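Local coordinates for protein dihydroxyacetone kinase (PDB 1UN8) that phosphorylates dihydroxyacetone with ATP, yielding dihydroxyacetone phosphate and ADP, as a divalent-metal-dependent homodimeric kinase, at residues K71-A76 with T320-S325; N27-L32 with R39-R44; N50-S55 with A97-A102. All blocks are in the same frame, centred on the assembly; numbering follows the deposited sequence.

Contact 1. Residues K71-A76 with T320-S325; sequences KGMLTA and TEVETS
K71 and E323, on two loops of the DhaK region far apart in sequence, lay their side chains across each other at a slant and meet mainly through carbon. The lysine chain is extended throughout, its CG opposite the backbone N (chi1 -175°), and brings its CD to 3.7 Å from the carboxylate carbon CD of E323. Its NZ stays 4.4 Å from E323 OE2, beyond a salt bridge. The backbones are held more firmly: E323 N donates to K71 O at 2.8 Å, in the carbonyl plane, and a water accepts from K71 N while donating to E323 O and OE1.

On the buried side, V322 turns CG1 to within 3.7 Å of G72 CA. Glycine suits this place, because its phi of 95° and the close valine both disfavour a side chain. A second water donates to G72 O. M73, flexible and bent at chi3, crosses T324 at about a right angle, its CB 4.0 Å from T324 CG2. Its SD is 4.1 Å from V322 CG2.

One side is thus polar, with the lysine reaching solvent, and the other mainly apolar; backbone bond and water do the polar work, and charge attraction probably adds only modestly.

Contact 2. Residues N27-L32 with R39-R44; sequences NNLARL and RIVVRR
A30 and V42 form an antiparallel hydrogen-bonded pair in a twisted hairpin whose strand segments run at 138°, with V42 N to A30 O and A30 N to V42 O both 2.8 Å, and non-hydrogen-bonded pairs L29–R43 and R31–V41 flank them. L32 N to I40 O, 3.0 Å, continues the pairing, and R44 N to N28 O, 3.1 Å, holds the other end.

R44 folds along the start of the first strand. Its chi1 of -69° sets CG 3.7 Å from A30 CB, and bends at chi2 and chi3 then turn NE back to a weak bond with N27 O at 2.8 Å. The N27 amide places ND2 over one face of the guanidinium, the two planes 23° apart. Small A30 suits a place beside this aliphatic stem. R31 and R39 run side by side in the same direction, R31 NH2 lying 3.8 Å from R39 CG; R31 NH1 forms a salt bridge with D18, whose carboxylate probably eases the arginines' repulsion, and a hydrogen bond with S14. L32 and I40 also lie alongside, CB to CB 4.1 Å, apolar branched chains suited to the buried face under helix 88-98.

Helix 12-22 covers the face bearing L29, R31 and V41, while helix 88-98 also packs on V42. Strand 40-43 pairs on its other edge with strand 76-80, and R31 and L32 pair in parallel with a strand of the second subunit, carrying the sheet across the dimer interface.

Contact 3. Residues N50-S55 with A97-A102; sequences NVAVIS and AVTGEA
V98 points its CG2 methyl at two residues of strand 52-59, reaching I54 CD1 at 3.8 Å and A52 CB at 4.1 Å. At chi1 -55° this methyl sits between the backbone N and the carbonyl carbon, while CG1 is beside the N. I54 answers with CG1 anti to its own carbonyl carbon and an extended chi2 (170°), which sends CD1 out to the helix at a slant to the valine. Alternation along the strand turns A52 and I54 to the same side, the small residue where the backbone is near and the long one where it is farther: A52 CB is only 3.7 Å from V98 O.

T99 is the first residue to leave helical angles. Its OG1, beside the backbone N, bonds back to I95 O in the last turn and so spends its polarity within the helix end, although it also lies 4.1 Å from A52 CB. Further on, A102 CB fits against N50 O and the V51 CG2 methyl, 3.9 Å from the latter. A water donates to N50 O (2.9 Å) and accepts from G100 N (3.0 Å), joining two backbone groups that do not meet directly.

Helix 88-98 belongs to the beta-alpha-beta crossover from strand 76-80 to strand 104-109, passing over strand 52-59 between them. A52 and I54 bond through their backbones to strand 104-109, while V53 faces helix 155-167.

How the contacts relate
All three contacts lie in the DhaK region, with centres 13 to 14 Å apart. T75 joins them: its O is 3.3 Å from R43 N of contact 2 and its N is 2.8 Å from V53 O of contact 3, both probable hydrogen bonds, so the chain of contact 1 enters the sheet between strands 40-43 and 52-59. Contacts 2 and 3 share the layer under helix 88-98, where L32 CD2 is 3.8 Å from A97 CB. The substrate site lies nearest contact 2, the R39 side chain being about 7 Å from that of S59; I54 of contact 3 is about 11 Å from D114 and K109, side chain to side chain, and contact 1 is remote.

Contact 1. Residues K71-A76 with T320-S325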
loop_
_atom_site.group_PDB
_atom_site.type_symbol
_atom_site.label_atom_id
_atom_site.label_comp_id
_atom_site.label_asym_id
_atom_site.label_seq_id
_atom_site.Cartn_x
_atom_site.Cartn_y
_atom_site.Cartn_z
ATOM N N LYS A 71 -11.728 -1.290 21.063
ATOM C CA LYS A 71 -13.111 -1.653 21.338
ATOM C C LYS A 71 -13.746 -2.418 20.176
ATOM O O LYS A 71 -13.764 -1.942 19.039
ATOM C CB LYS A 71 -13.898 -0.379 21.642
ATOM C CG LYS A 71 -15.333 -0.592 22.075
ATOM C CD LYS A 71 -16.017 0.747 22.310
ATOM C CE LYS A 71 -17.457 0.570 22.755
ATOM N NZ LYS A 71 -18.128 1.893 22.884
ATOM N N GLY A 72 -14.256 -3.614 20.460
ATOM C CA GLY A 72 -14.883 -4.422 19.426
ATOM C C GLY A 72 -13.951 -5.446 18.792
ATOM O O GLY A 72 -14.396 -6.292 18.001
ATOM N N MET A 73 -12.659 -5.362 19.126
ATOM C CA MET A 73 -11.658 -6.283 18.594
ATOM C C MET A 73 -10.565 -6.603 19.605
ATOM O O MET A 73 -10.820 -6.667 20.805
ATOM C CB MET A 73 -11.025 -5.727 17.307
ATOM C CG MET A 73 -11.953 -5.764 16.103
ATOM S SD MET A 73 -11.195 -5.324 14.510
ATOM C CE MET A 73 -10.755 -6.950 13.896
ATOM N N LEU A 74 -9.348 -6.798 19.109
ATOM C CA LEU A 74 -8.218 -7.155 19.952
ATOM C C LEU A 74 -8.022 -6.310 21.198
ATOM O O LEU A 74 -8.186 -5.093 21.164
ATOM C CB LEU A 74 -6.942 -7.146 19.110
ATOM C CG LEU A 74 -6.421 -8.516 18.659
ATOM C CD1 LEU A 74 -7.572 -9.451 18.317
ATOM C CD2 LEU A 74 -5.490 -8.322 17.468
ATOM N N THR A 75 -7.673 -6.975 22.298
ATOM C CA THR A 75 -7.428 -6.311 23.576
ATOM C C THR A 75 -5.961 -5.934 23.632
ATOM O O THR A 75 -5.593 -4.889 24.153
ATOM C CB THR A 75 -7.750 -7.238 24.767
ATOM O OG1 THR A 75 -9.161 -7.485 24.810
ATOM C CG2 THR A 75 -7.308 -6.608 26.077
ATOM N N ALA A 76 -5.121 -6.800 23.081
ATOM C CA ALA A 76 -3.687 -6.566 23.052
ATOM C C ALA A 76 -3.085 -7.403 21.935
ATOM O O ALA A 76 -3.723 -8.323 21.428
ATOM C CB ALA A 76 -3.070 -6.955 24.392
ATOM N N THR A 320 -20.642 -4.579 12.824
ATOM C CA THR A 320 -20.629 -3.710 13.991
ATOM C C THR A 320 -19.431 -2.792 13.964
ATOM O O THR A 320 -18.335 -3.212 13.616
ATOM C CB THR A 320 -20.594 -4.517 15.290
ATOM O OG1 THR A 320 -19.402 -5.312 15.330
ATOM C CG2 THR A 320 -21.801 -5.436 15.380
ATOM N N GLU A 321 -19.632 -1.532 14.325
ATOM C CA GLU A 321 -18.520 -0.596 14.339
ATOM C C GLU A 321 -17.589 -0.971 15.479
ATOM O O GLU A 321 -18.031 -1.470 16.514
ATOM C CB GLU A 321 -19.013 0.836 14.556
ATOM C CG GLU A 321 -20.051 1.310 13.557
ATOM C CD GLU A 321 -20.461 2.762 13.791
ATOM O OE1 GLU A 321 -20.841 3.108 14.935
ATOM O OE2 GLU A 321 -20.406 3.557 12.826
ATOM N N VAL A 322 -16.296 -0.742 15.280
ATOM C CA VAL A 322 -15.302 -1.011 16.318
ATOM C C VAL A 322 -14.406 0.220 16.375
ATOM O O VAL A 322 -14.610 1.158 15.606
ATOM C CB VAL A 322 -14.462 -2.272 15.990
ATOM C CG1 VAL A 322 -15.375 -3.486 15.898
ATOM C CG2 VAL A 322 -13.702 -2.078 14.677
ATOM N N GLU A 323 -13.434 0.234 17.279
ATOM C CA GLU A 323 -12.534 1.377 17.372
ATOM C C GLU A 323 -11.087 0.938 17.241
ATOM O O GLU A 323 -10.397 0.735 18.242
ATOM C CB GLU A 323 -12.709 2.097 18.701
ATOM C CG GLU A 323 -14.140 2.386 19.043
ATOM C CD GLU A 323 -14.264 3.277 20.249
ATOM O OE1 GLU A 323 -13.382 3.197 21.143
ATOM O OE2 GLU A 323 -15.250 4.049 20.298
ATOM N N THR A 324 -10.628 0.802 16.004
ATOM C CA THR A 324 -9.253 0.391 15.751
ATOM C C THR A 324 -8.606 1.269 14.687
ATOM O O THR A 324 -9.287 1.994 13.961
ATOM C CB THR A 324 -9.194 -1.075 15.285
ATOM O OG1 THR A 324 -9.960 -1.224 14.080
ATOM C CG2 THR A 324 -9.756 -2.002 16.362
ATOM N N SER A 325 -7.288 1.191 14.586
ATOM C CA SER A 325 -6.584 2.001 13.607
ATOM C C SER A 325 -6.852 1.597 12.174
ATOM O O SER A 325 -6.768 2.430 11.272
ATOM C CB SER A 325 -5.078 1.930 13.834
ATOM O OG SER A 325 -4.725 2.398 15.125
HETATM O O HOH W 1 -11.324 1.176 21.266
HETATM O O HOH W 2 -16.427 -6.596 16.458
#

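Contact 2. Residues N27-L32 with R39-R44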
loop_
_atom_site.group_PDB
_atom_site.type_symbol
_atom_site.label_atom_id
_atom_site.label_comp_id
_atom_site.label_asym_id
_atom_site.label_seq_id
_atom_site.Cartn_x
_atom_site.Cartn_y
_atom_site.Cartn_z
ATOM N N ASN A 27 -6.373 7.079 19.398
ATOM C CA ASN A 27 -5.459 7.357 20.496
ATOM C C ASN A 27 -5.808 6.410 21.648
ATOM O O ASN A 27 -5.767 6.785 22.825
ATOM C CB ASN A 27 -5.598 8.812 20.945
ATOM C CG ASN A 27 -4.548 9.208 21.960
ATOM O OD1 ASN A 27 -4.752 10.134 22.751
ATOM N ND2 ASN A 27 -3.422 8.499 21.960
ATOM N N ASN A 28 -6.145 5.176 21.288
ATOM C CA ASN A 28 -6.521 4.159 22.255
ATOM C C ASN A 28 -5.469 3.076 22.370
ATOM O O ASN A 28 -5.759 1.983 22.836
ATOM C CB ASN A 28 -7.829 3.505 21.836
ATOM C CG ASN A 28 -7.713 2.782 20.500
ATOM O OD1 ASN A 28 -6.872 3.128 19.665
ATOM N ND2 ASN A 28 -8.556 1.769 20.290
ATOM N N LEU A 29 -4.248 3.371 21.944
ATOM C CA LEU A 29 -3.186 2.383 22.015
ATOM C C LEU A 29 -2.093 2.828 22.969
ATOM O O LEU A 29 -1.829 4.016 23.106
ATOM C CB LEU A 29 -2.600 2.158 20.616
ATOM C CG LEU A 29 -3.663 1.864 19.552
ATOM C CD1 LEU A 29 -3.049 1.946 18.159
ATOM C CD2 LEU A 29 -4.292 0.497 19.810
ATOM N N ALA A 30 -1.453 1.872 23.625
ATOM C CA ALA A 30 -0.387 2.188 24.550
ATOM C C ALA A 30 0.596 1.033 24.646
ATOM O O ALA A 30 0.202 -0.135 24.636
ATOM C CB ALA A 30 -0.971 2.487 25.928
ATOM N N ARG A 31 1.878 1.350 24.728
ATOM C CA ARG A 31 2.862 0.295 24.869
ATOM C C ARG A 31 2.791 -0.152 26.323
ATOM O O ARG A 31 2.307 0.583 27.180
ATOM C CB ARG A 31 4.269 0.801 24.526
ATOM C CG ARG A 31 4.408 1.235 23.077
ATOM C CD ARG A 31 5.858 1.386 22.639
ATOM N NE ARG A 31 6.619 0.146 22.762
ATOM C CZ ARG A 31 7.767 -0.079 22.134
ATOM N NH1 ARG A 31 8.272 0.850 21.339
ATOM N NH2 ARG A 31 8.420 -1.225 22.305
ATOM N N LEU A 32 3.252 -1.366 26.594
ATOM C CA LEU A 32 3.241 -1.896 27.946
ATOM C C LEU A 32 4.673 -1.875 28.456
ATOM O O LEU A 32 5.573 -2.419 27.817
ATOM C CB LEU A 32 2.714 -3.332 27.940
ATOM C CG LEU A 32 2.531 -3.979 29.310
ATOM C CD1 LEU A 32 1.238 -3.476 29.924
ATOM C CD2 LEU A 32 2.495 -5.491 29.177
ATOM N N ARG A 39 7.596 -6.891 23.339
ATOM C CA ARG A 39 6.936 -5.815 22.613
ATOM C C ARG A 39 5.427 -6.001 22.565
ATOM O O ARG A 39 4.883 -6.593 21.635
ATOM C CB ARG A 39 7.542 -5.718 21.204
ATOM C CG ARG A 39 8.796 -4.838 21.172
ATOM C CD ARG A 39 9.736 -5.164 20.029
ATOM N NE ARG A 39 10.162 -6.554 20.121
ATOM C CZ ARG A 39 11.369 -7.001 19.792
ATOM N NH1 ARG A 39 12.303 -6.172 19.343
ATOM N NH2 ARG A 39 11.636 -8.292 19.915
ATOM N N ILE A 40 4.761 -5.471 23.585
ATOM C CA ILE A 40 3.319 -5.572 23.709
ATOM C C ILE A 40 2.601 -4.237 23.601
ATOM O O ILE A 40 2.992 -3.250 24.226
ATOM C CB ILE A 40 2.932 -6.181 25.062
ATOM C CG1 ILE A 40 3.728 -7.467 25.295
ATOM C CG2 ILE A 40 1.430 -6.414 25.101
ATOM C CD1 ILE A 40 3.072 -8.432 26.299
ATOM N N VAL A 41 1.547 -4.212 22.798
ATOM C CA VAL A 41 0.753 -3.011 22.640
ATOM C C VAL A 41 -0.585 -3.384 23.209
ATOM O O VAL A 41 -1.102 -4.464 22.934
ATOM C CB VAL A 41 0.554 -2.613 21.181
ATOM C CG1 VAL A 41 -0.477 -1.484 21.090
ATOM C CG2 VAL A 41 1.873 -2.159 20.594
ATOM N N VAL A 42 -1.146 -2.496 24.013
ATOM C CA VAL A 42 -2.427 -2.771 24.632
ATOM C C VAL A 42 -3.342 -1.568 24.521
ATOM O O VAL A 42 -2.880 -0.455 24.295
ATOM C CB VAL A 42 -2.245 -3.129 26.115
ATOM C CG1 VAL A 42 -2.040 -1.865 26.939
ATOM C CG2 VAL A 42 -3.438 -3.914 26.592
ATOM N N ARG A 43 -4.637 -1.794 24.677
ATOM C CA ARG A 43 -5.600 -0.710 24.592
ATOM C C ARG A 43 -5.720 0.024 25.919
ATOM O O ARG A 43 -5.527 -0.567 26.980
ATOM C CB ARG A 43 -6.960 -1.254 24.173
ATOM C CG ARG A 43 -7.421 -2.423 24.993
ATOM C CD ARG A 43 -8.638 -3.087 24.371
ATOM N NE ARG A 43 -9.833 -2.250 24.440
ATOM C CZ ARG A 43 -11.057 -2.665 24.120
ATOM N NH1 ARG A 43 -11.246 -3.916 23.702
ATOM N NH2 ARG A 43 -12.092 -1.836 24.225
ATOM N N ARG A 44 -6.024 1.317 25.846
ATOM C CA ARG A 44 -6.178 2.147 27.035
ATOM C C ARG A 44 -7.587 1.976 27.608
ATOM O O ARG A 44 -7.876 2.389 28.728
ATOM C CB ARG A 44 -5.894 3.607 26.672
ATOM C CG ARG A 44 -4.430 3.855 26.347
ATOM C CD ARG A 44 -4.265 4.721 25.117
ATOM N NE ARG A 44 -4.683 6.101 25.342
ATOM C CZ ARG A 44 -4.041 6.956 26.133
ATOM N NH1 ARG A 44 -2.948 6.570 26.778
ATOM N NH2 ARG A 44 -4.492 8.192 26.276
HETATM O O HOH W 3 5.740 -4.252 25.884
#

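Contact 3. Residues N50-S55 with A97-A102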
loop_
_atom_site.group_PDB
_atom_site.type_symbol
_atom_site.label_atom_id
_atom_site.label_comp_id
_atom_site.label_asym_id
_atom_site.label_seq_id
_atom_site.Cartn_x
_atom_site.Cartn_y
_atom_site.Cartn_z
ATOM N N ASN A 50 -14.715 -7.717 30.907
ATOM C CA ASN A 50 -14.993 -8.474 29.697
ATOM C C ASN A 50 -13.832 -9.409 29.405
ATOM O O ASN A 50 -12.732 -9.247 29.940
ATOM C CB ASN A 50 -15.208 -7.544 28.503
ATOM C CG ASN A 50 -16.583 -6.901 28.507
ATOM O OD1 ASN A 50 -17.568 -7.519 28.931
ATOM N ND2 ASN A 50 -16.667 -5.662 28.018
ATOM N N VAL A 51 -14.081 -10.404 28.566
ATOM C CA VAL A 51 -13.041 -11.357 28.210
ATOM C C VAL A 51 -12.007 -10.692 27.317
ATOM O O VAL A 51 -12.347 -9.958 26.394
ATOM C CB VAL A 51 -13.631 -12.576 27.475
ATOM C CG1 VAL A 51 -12.508 -13.416 26.876
ATOM C CG2 VAL A 51 -14.463 -13.414 28.447
ATOM N N ALA A 52 -10.739 -10.940 27.607
ATOM C CA ALA A 52 -9.666 -10.373 26.813
ATOM C C ALA A 52 -9.402 -11.226 25.567
ATOM O O ALA A 52 -9.391 -12.460 25.633
ATOM C CB ALA A 52 -8.396 -10.274 27.658
ATOM N N VAL A 53 -9.203 -10.567 24.432
ATOM C CA VAL A 53 -8.898 -11.262 23.187
ATOM C C VAL A 53 -7.485 -10.841 22.766
ATOM O O VAL A 53 -7.292 -9.753 22.207
ATOM C CB VAL A 53 -9.893 -10.878 22.069
ATOM C CG1 VAL A 53 -9.592 -11.645 20.794
ATOM C CG2 VAL A 53 -11.324 -11.146 22.522
ATOM N N ILE A 54 -6.497 -11.690 23.015
ATOM C CA ILE A 54 -5.096 -11.383 22.693
ATOM C C ILE A 54 -4.653 -12.058 21.394
ATOM O O ILE A 54 -5.088 -13.181 21.085
ATOM C CB ILE A 54 -4.146 -11.840 23.816
ATOM C CG1 ILE A 54 -4.223 -10.879 25.003
ATOM C CG2 ILE A 54 -2.721 -11.945 23.297
ATOM C CD1 ILE A 54 -3.509 -11.377 26.240
ATOM N N SER A 55 -3.796 -11.376 20.645
ATOM C CA SER A 55 -3.264 -11.944 19.421
ATOM C C SER A 55 -1.816 -11.510 19.241
ATOM O O SER A 55 -1.175 -11.023 20.179
ATOM C CB SER A 55 -4.090 -11.509 18.214
ATOM O OG SER A 55 -3.780 -12.297 17.078
ATOM N N ALA A 97 -1.244 -8.974 32.122
ATOM C CA ALA A 97 -1.461 -7.545 32.071
ATOM C C ALA A 97 -2.871 -7.078 31.754
ATOM O O ALA A 97 -3.273 -6.000 32.184
ATOM C CB ALA A 97 -0.498 -6.935 31.085
ATOM N N VAL A 98 -3.632 -7.881 31.019
ATOM C CA VAL A 98 -4.967 -7.462 30.616
ATOM C C VAL A 98 -6.077 -8.450 30.898
ATOM O O VAL A 98 -7.228 -8.215 30.514
ATOM C CB VAL A 98 -5.001 -7.163 29.095
ATOM C CG1 VAL A 98 -3.947 -6.141 28.745
ATOM C CG2 VAL A 98 -4.771 -8.447 28.300
ATOM N N THR A 99 -5.746 -9.555 31.555
ATOM C CA THR A 99 -6.752 -10.567 31.835
ATOM C C THR A 99 -7.280 -10.536 33.263
ATOM O O THR A 99 -6.508 -10.551 34.228
ATOM C CB THR A 99 -6.208 -11.984 31.539
ATOM O OG1 THR A 99 -5.700 -12.023 30.201
ATOM C CG2 THR A 99 -7.319 -13.028 31.667
ATOM N N GLY A 100 -8.609 -10.487 33.367
ATOM C CA GLY A 100 -9.291 -10.490 34.649
ATOM C C GLY A 100 -9.926 -11.857 34.850
ATOM O O GLY A 100 -9.646 -12.796 34.101
ATOM N N GLU A 101 -10.789 -11.983 35.851
ATOM C CA GLU A 101 -11.427 -13.263 36.124
ATOM C C GLU A 101 -12.165 -13.831 34.922
ATOM O O GLU A 101 -12.295 -15.045 34.787
ATOM C CB GLU A 101 -12.384 -13.132 37.310
ATOM C CG GLU A 101 -11.757 -13.510 38.647
ATOM C CD GLU A 101 -12.604 -13.074 39.839
ATOM O OE1 GLU A 101 -12.638 -11.853 40.133
ATOM O OE2 GLU A 101 -13.242 -13.950 40.476
ATOM N N ALA A 102 -12.634 -12.955 34.041
ATOM C CA ALA A 102 -13.375 -13.389 32.860
ATOM C C ALA A 102 -12.542 -14.273 31.930
ATOM O O ALA A 102 -13.095 -15.029 31.122
ATOM C CB ALA A 102 -13.895 -12.170 32.094
HETATM O O HOH W 4 -10.582 -10.834 31.080
#